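Local coordinates for protein lactoylglutathione lyase (Pseudomonas aeruginosa, PDB 4MTS) that is a metal-binding member of the glyoxalase and bleomycin-resistance superfamily, seen here as a two-chain assembly with bound nickel and zinc ions, at residues 8-13 against 115-120; 24-29 against 42-47. One frame throughout, in Å; residues are numbered along the deposited sequence.

Contact 1 of 2, residues 8-13 against 115-120; sequences LRVADL and DPDGYK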
# COMPACT_ATOMS: atom_id res chain seq x y z
N LEU A 8 -6.72 1.34 2.52
CA LEU A 8 -7.18 0.23 3.33
C LEU A 8 -8.53 0.57 3.96
O LEU A 8 -8.71 1.68 4.41
CB LEU A 8 -6.20 -0.08 4.47
CG LEU A 8 -4.74 -0.46 4.08
CD1 LEU A 8 -3.91 -0.62 5.29
CD2 LEU A 8 -4.68 -1.73 3.20
N ARG A 9 -9.42 -0.41 4.05
CA ARG A 9 -10.72 -0.24 4.73
C ARG A 9 -10.59 -0.70 6.20
O ARG A 9 -9.98 -1.72 6.49
CB ARG A 9 -11.81 -1.04 4.01
CG ARG A 9 -12.04 -0.57 2.56
CD ARG A 9 -13.17 -1.32 1.87
NE ARG A 9 -13.27 -0.88 0.48
CZ ARG A 9 -12.60 -1.43 -0.53
NH1 ARG A 9 -11.81 -2.48 -0.31
NH2 ARG A 9 -12.69 -0.92 -1.75
N VAL A 10 -11.14 0.10 7.14
CA VAL A 10 -11.04 -0.12 8.58
C VAL A 10 -12.43 -0.16 9.21
O VAL A 10 -13.33 0.54 8.73
CB VAL A 10 -10.11 0.93 9.28
CG1 VAL A 10 -8.69 0.85 8.70
CG2 VAL A 10 -10.67 2.35 9.15
N ALA A 11 -12.57 -0.95 10.28
CA ALA A 11 -13.85 -1.12 10.97
C ALA A 11 -14.17 0.09 11.84
O ALA A 11 -15.34 0.46 11.97
CB ALA A 11 -13.85 -2.40 11.80
N ASP A 12 -13.15 0.69 12.45
CA ASP A 12 -13.32 1.82 13.38
C ASP A 12 -12.25 2.81 13.02
O ASP A 12 -11.07 2.55 13.24
CB ASP A 12 -13.12 1.29 14.80
CG ASP A 12 -13.26 2.31 15.90
OD1 ASP A 12 -13.01 3.52 15.63
OD2 ASP A 12 -13.42 1.90 17.06
N LEU A 13 -12.66 3.95 12.45
CA LEU A 13 -11.68 4.90 11.96
C LEU A 13 -10.92 5.57 13.09
O LEU A 13 -9.74 5.78 12.98
CB LEU A 13 -12.31 5.91 10.98
CG LEU A 13 -11.35 7.00 10.46
CD1 LEU A 13 -10.31 6.42 9.49
CD2 LEU A 13 -12.09 8.11 9.82
N ASP A 115 -1.95 -3.41 13.02
CA ASP A 115 -2.81 -2.29 13.42
C ASP A 115 -4.10 -2.89 14.03
O ASP A 115 -4.30 -4.12 14.05
CB ASP A 115 -3.10 -1.35 12.19
CG ASP A 115 -4.09 -1.82 11.12
OD1 ASP A 115 -4.77 -2.86 11.33
OD2 ASP A 115 -4.29 -1.09 10.15
N PRO A 116 -5.03 -2.05 14.54
CA PRO A 116 -6.24 -2.60 15.17
C PRO A 116 -7.10 -3.51 14.31
O PRO A 116 -7.76 -4.41 14.84
CB PRO A 116 -7.01 -1.34 15.63
CG PRO A 116 -5.93 -0.33 15.86
CD PRO A 116 -4.97 -0.58 14.70
N ASP A 117 -7.11 -3.28 12.98
CA ASP A 117 -7.84 -4.13 12.06
C ASP A 117 -7.07 -5.40 11.67
O ASP A 117 -7.62 -6.23 10.95
CB ASP A 117 -8.23 -3.35 10.81
CG ASP A 117 -9.26 -2.31 11.14
OD1 ASP A 117 -10.46 -2.62 11.04
OD2 ASP A 117 -8.87 -1.19 11.54
N GLY A 118 -5.82 -5.50 12.09
CA GLY A 118 -5.02 -6.67 11.76
C GLY A 118 -4.12 -6.53 10.55
O GLY A 118 -3.46 -7.51 10.18
N TYR A 119 -4.07 -5.33 9.91
CA TYR A 119 -3.17 -5.11 8.78
C TYR A 119 -1.76 -5.07 9.30
O TYR A 119 -1.49 -4.50 10.38
CB TYR A 119 -3.47 -3.78 8.09
CG TYR A 119 -4.82 -3.75 7.43
CD1 TYR A 119 -5.08 -4.52 6.29
CD2 TYR A 119 -5.84 -2.94 7.91
CE1 TYR A 119 -6.32 -4.48 5.66
CE2 TYR A 119 -7.08 -2.88 7.28
CZ TYR A 119 -7.30 -3.63 6.13
OH TYR A 119 -8.49 -3.59 5.46
N LYS A 120 -0.84 -5.70 8.55
CA LYS A 120 0.56 -5.80 8.93
C LYS A 120 1.36 -4.58 8.55
O LYS A 120 1.23 -4.06 7.43
CB LYS A 120 1.20 -7.03 8.23
CG LYS A 120 0.69 -8.36 8.78
CD LYS A 120 1.46 -9.55 8.22
CE LYS A 120 0.77 -10.87 8.49
NZ LYS A 120 1.21 -11.93 7.55
O HOH W 1 -10.41 -0.09 13.16
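Tyr119 and Asp117 reach from the loop 115-120 to the chain 8-13, where strand 2-9 passes into a loop, each gripping its backbone by one hydrogen bond. The phenol OH of Tyr119 donates to Arg9 O at 2.6 Å, in the carbonyl plane and on a lone pair, with Arg9 O lying at the ring edge. Asp117 OD1 accepts the N-H of Ala11 at 2.8 Å; the bond is nearly straight (168°) and meets the syn side of the carboxylate, tilted out of its plane. Asp117 OD2 accepts a hydrogen bond from a water that also donates to Asp12 O, so both carboxylate oxygens serve the same bend of chain.

The apolar part centres on Leu8. Its CD1 stands over one face of the Tyr119 ring, 4.0 Å from the centroid and 16° off the normal, a CH-pi contact. Val10 CG1 touches Tyr119 CE2 at 4.3 Å. In a polar-apolar contact, the Asp117 side chain crosses Val10, OD2 lying 3.3 Å from Val10 CB.

Within the type I turn from Asp115 to Gly118, Asp115 points its carboxylate back over the loop (chi1 75°), where OD1 accepts the N-H of Tyr119 at 2.9 Å from above the carboxylate plane. This bond holds the base of the tyrosine in place.

The contact thus fastens the loop between strands 109-114 and 120-125 to the chain entering helix 13-23, joining the two sheets of this glyoxalase-superfamily chain. Asp12 caps that helix through Ala15 N, and Asp115 OD2 bonds its Tyr20 OH. Leu8 and Val10 lean on strand 54-60, while Leu8 also pairs antiparallel with a strand of the second subunit.

Contact 2 of 2, residues 24-29 against 42-47; sequences LDMRLL and AFVGYQ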
# COMPACT_ATOMS: atom_id res chain seq x y z
N LEU A 24 2.72 5.09 15.59
CA LEU A 24 3.63 5.36 14.46
C LEU A 24 4.00 6.80 14.18
O LEU A 24 4.73 7.06 13.22
CB LEU A 24 3.15 4.64 13.19
CG LEU A 24 3.12 3.10 13.27
CD1 LEU A 24 2.31 2.50 12.10
CD2 LEU A 24 4.56 2.51 13.29
N ASP A 25 3.53 7.77 14.98
CA ASP A 25 3.92 9.16 14.77
C ASP A 25 3.59 9.73 13.40
O ASP A 25 4.21 10.68 12.96
CB ASP A 25 5.38 9.44 15.20
CG ASP A 25 5.61 9.17 16.67
OD1 ASP A 25 4.77 9.61 17.50
OD2 ASP A 25 6.58 8.47 16.99
N MET A 26 2.58 9.16 12.72
CA MET A 26 2.15 9.78 11.47
C MET A 26 1.27 10.97 11.88
O MET A 26 0.84 11.06 13.03
CB MET A 26 1.25 8.82 10.68
CG MET A 26 2.06 7.75 9.97
SD MET A 26 0.97 6.77 8.93
CE MET A 26 2.13 5.41 8.49
N ARG A 27 0.97 11.84 10.92
CA ARG A 27 0.02 12.91 11.20
C ARG A 27 -1.18 12.76 10.29
O ARG A 27 -1.09 12.08 9.26
CB ARG A 27 0.64 14.31 11.14
CG ARG A 27 1.14 14.75 9.79
CD ARG A 27 1.90 16.09 9.89
NE ARG A 27 2.77 16.25 8.72
CZ ARG A 27 2.45 16.93 7.62
NH1 ARG A 27 1.28 17.56 7.53
NH2 ARG A 27 3.29 16.98 6.60
N LEU A 28 -2.32 13.32 10.71
CA LEU A 28 -3.50 13.30 9.86
C LEU A 28 -3.30 14.41 8.83
O LEU A 28 -3.25 15.61 9.17
CB LEU A 28 -4.76 13.55 10.71
CG LEU A 28 -6.07 13.55 9.92
CD1 LEU A 28 -6.34 12.17 9.34
CD2 LEU A 28 -7.26 14.00 10.82
N LEU A 29 -3.15 14.02 7.57
CA LEU A 29 -2.91 14.96 6.48
C LEU A 29 -4.18 15.62 6.00
O LEU A 29 -4.19 16.83 5.76
CB LEU A 29 -2.17 14.26 5.29
CG LEU A 29 -0.86 13.54 5.67
CD1 LEU A 29 -0.31 12.67 4.50
CD2 LEU A 29 0.20 14.52 6.12
N ALA A 42 -9.49 9.15 5.41
CA ALA A 42 -8.49 9.88 6.21
C ALA A 42 -7.13 9.51 5.61
O ALA A 42 -6.88 8.33 5.36
CB ALA A 42 -8.55 9.44 7.67
N PHE A 43 -6.30 10.51 5.33
CA PHE A 43 -4.97 10.32 4.76
C PHE A 43 -3.98 10.62 5.89
O PHE A 43 -4.04 11.68 6.52
CB PHE A 43 -4.75 11.22 3.52
CG PHE A 43 -5.62 10.85 2.33
CD1 PHE A 43 -6.93 11.29 2.23
CD2 PHE A 43 -5.09 10.11 1.27
CE1 PHE A 43 -7.72 10.96 1.11
CE2 PHE A 43 -5.88 9.75 0.17
CZ PHE A 43 -7.19 10.18 0.11
N VAL A 44 -3.11 9.65 6.17
CA VAL A 44 -2.11 9.74 7.24
C VAL A 44 -0.74 9.52 6.65
O VAL A 44 -0.59 8.79 5.66
CB VAL A 44 -2.40 8.76 8.42
CG1 VAL A 44 -3.59 9.24 9.24
CG2 VAL A 44 -2.63 7.31 7.93
N GLY A 45 0.26 10.17 7.24
CA GLY A 45 1.60 10.05 6.72
C GLY A 45 2.58 10.95 7.41
O GLY A 45 2.30 11.50 8.50
N TYR A 46 3.76 11.07 6.81
CA TYR A 46 4.86 11.81 7.42
C TYR A 46 5.18 13.10 6.70
O TYR A 46 5.80 13.98 7.29
CB TYR A 46 6.13 10.92 7.49
CG TYR A 46 5.93 9.68 8.32
CD1 TYR A 46 5.79 9.77 9.70
CD2 TYR A 46 5.84 8.42 7.73
CE1 TYR A 46 5.61 8.62 10.48
CE2 TYR A 46 5.62 7.27 8.50
CZ TYR A 46 5.51 7.38 9.87
OH TYR A 46 5.30 6.27 10.67
N GLN A 47 4.84 13.18 5.42
CA GLN A 47 5.07 14.35 4.60
C GLN A 47 3.79 14.72 3.91
O GLN A 47 2.87 13.91 3.80
CB GLN A 47 6.15 14.05 3.54
CG GLN A 47 7.52 13.72 4.10
CD GLN A 47 8.37 13.14 3.01
OE1 GLN A 47 8.86 13.85 2.13
NE2 GLN A 47 8.48 11.82 3.00
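Tyr46 OH donates to Leu24 O at 2.7 Å, tilted 21° from the carbonyl plane, and so satisfies a carbonyl in the chain that leaves helix 13-23. Three backbone bonds follow between the strands. Arg27 and Gly45 form an antiparallel hydrogen-bonded pair: Arg27 N reaches Gly45 O at 2.8 Å, almost straight at 173°, and Gly45 N returns to Arg27 O at 3.1 Å. Arg27 O also receives a CA-H...O contact from Val44. Beyond the non-hydrogen-bonded pair Leu28-Val44, Leu29 N donates to Phe43 O at 2.7 Å, a more bent bond.

Met26 fills the corner between ring and strand. Its CG sits over one face of the Tyr46 ring, 3.8 Å from the centroid, and the chain runs on extended (chi2 -174°), bringing SD to 3.8 Å from Val44 CG2; the sulfur itself makes an oblique Met-aromatic contact. The guanidinium of Arg27 has Leu29 CD2 over one face and forms a salt bridge through NH2 with Asp48, while Asp25 is paired with Arg88. Leu28 CD1 touches Ala42 CB at 3.9 Å.

This is one end of the hairpin of strands 27-34 and 39-45. Leu28 and Val44 pack on Leu17 of helix 13-23, strand 54-60 flanks strand 39-45, and Leu24, Met26 and Tyr46 all meet Ile77 of strand 72-79.

In the fold
The two contacts lie with their centres 15 Å apart, and both reach the four-stranded sheet in which 2-9 and 27-34 are the outermost strands of the chain. They touch directly where Leu13 CD1 packs on Ala42 CB at 3.9 Å. Helix 13-23 spans them: it begins at Leu13, the last residue of 8-13, and leads into 24-29. Contact 2 lies close to the zinc site of His5 and Glu56, since the side chain of Phe43, about 5 Å from a zinc ion, packs edge-to-face on His5 and touches Glu56. In contact 1 the Arg9 side chain is about 9 Å from zinc. The nickel ion, held by His74 and Glu122, is about 13 Å from the side chain of Tyr119 and 14 Å from that of Leu24.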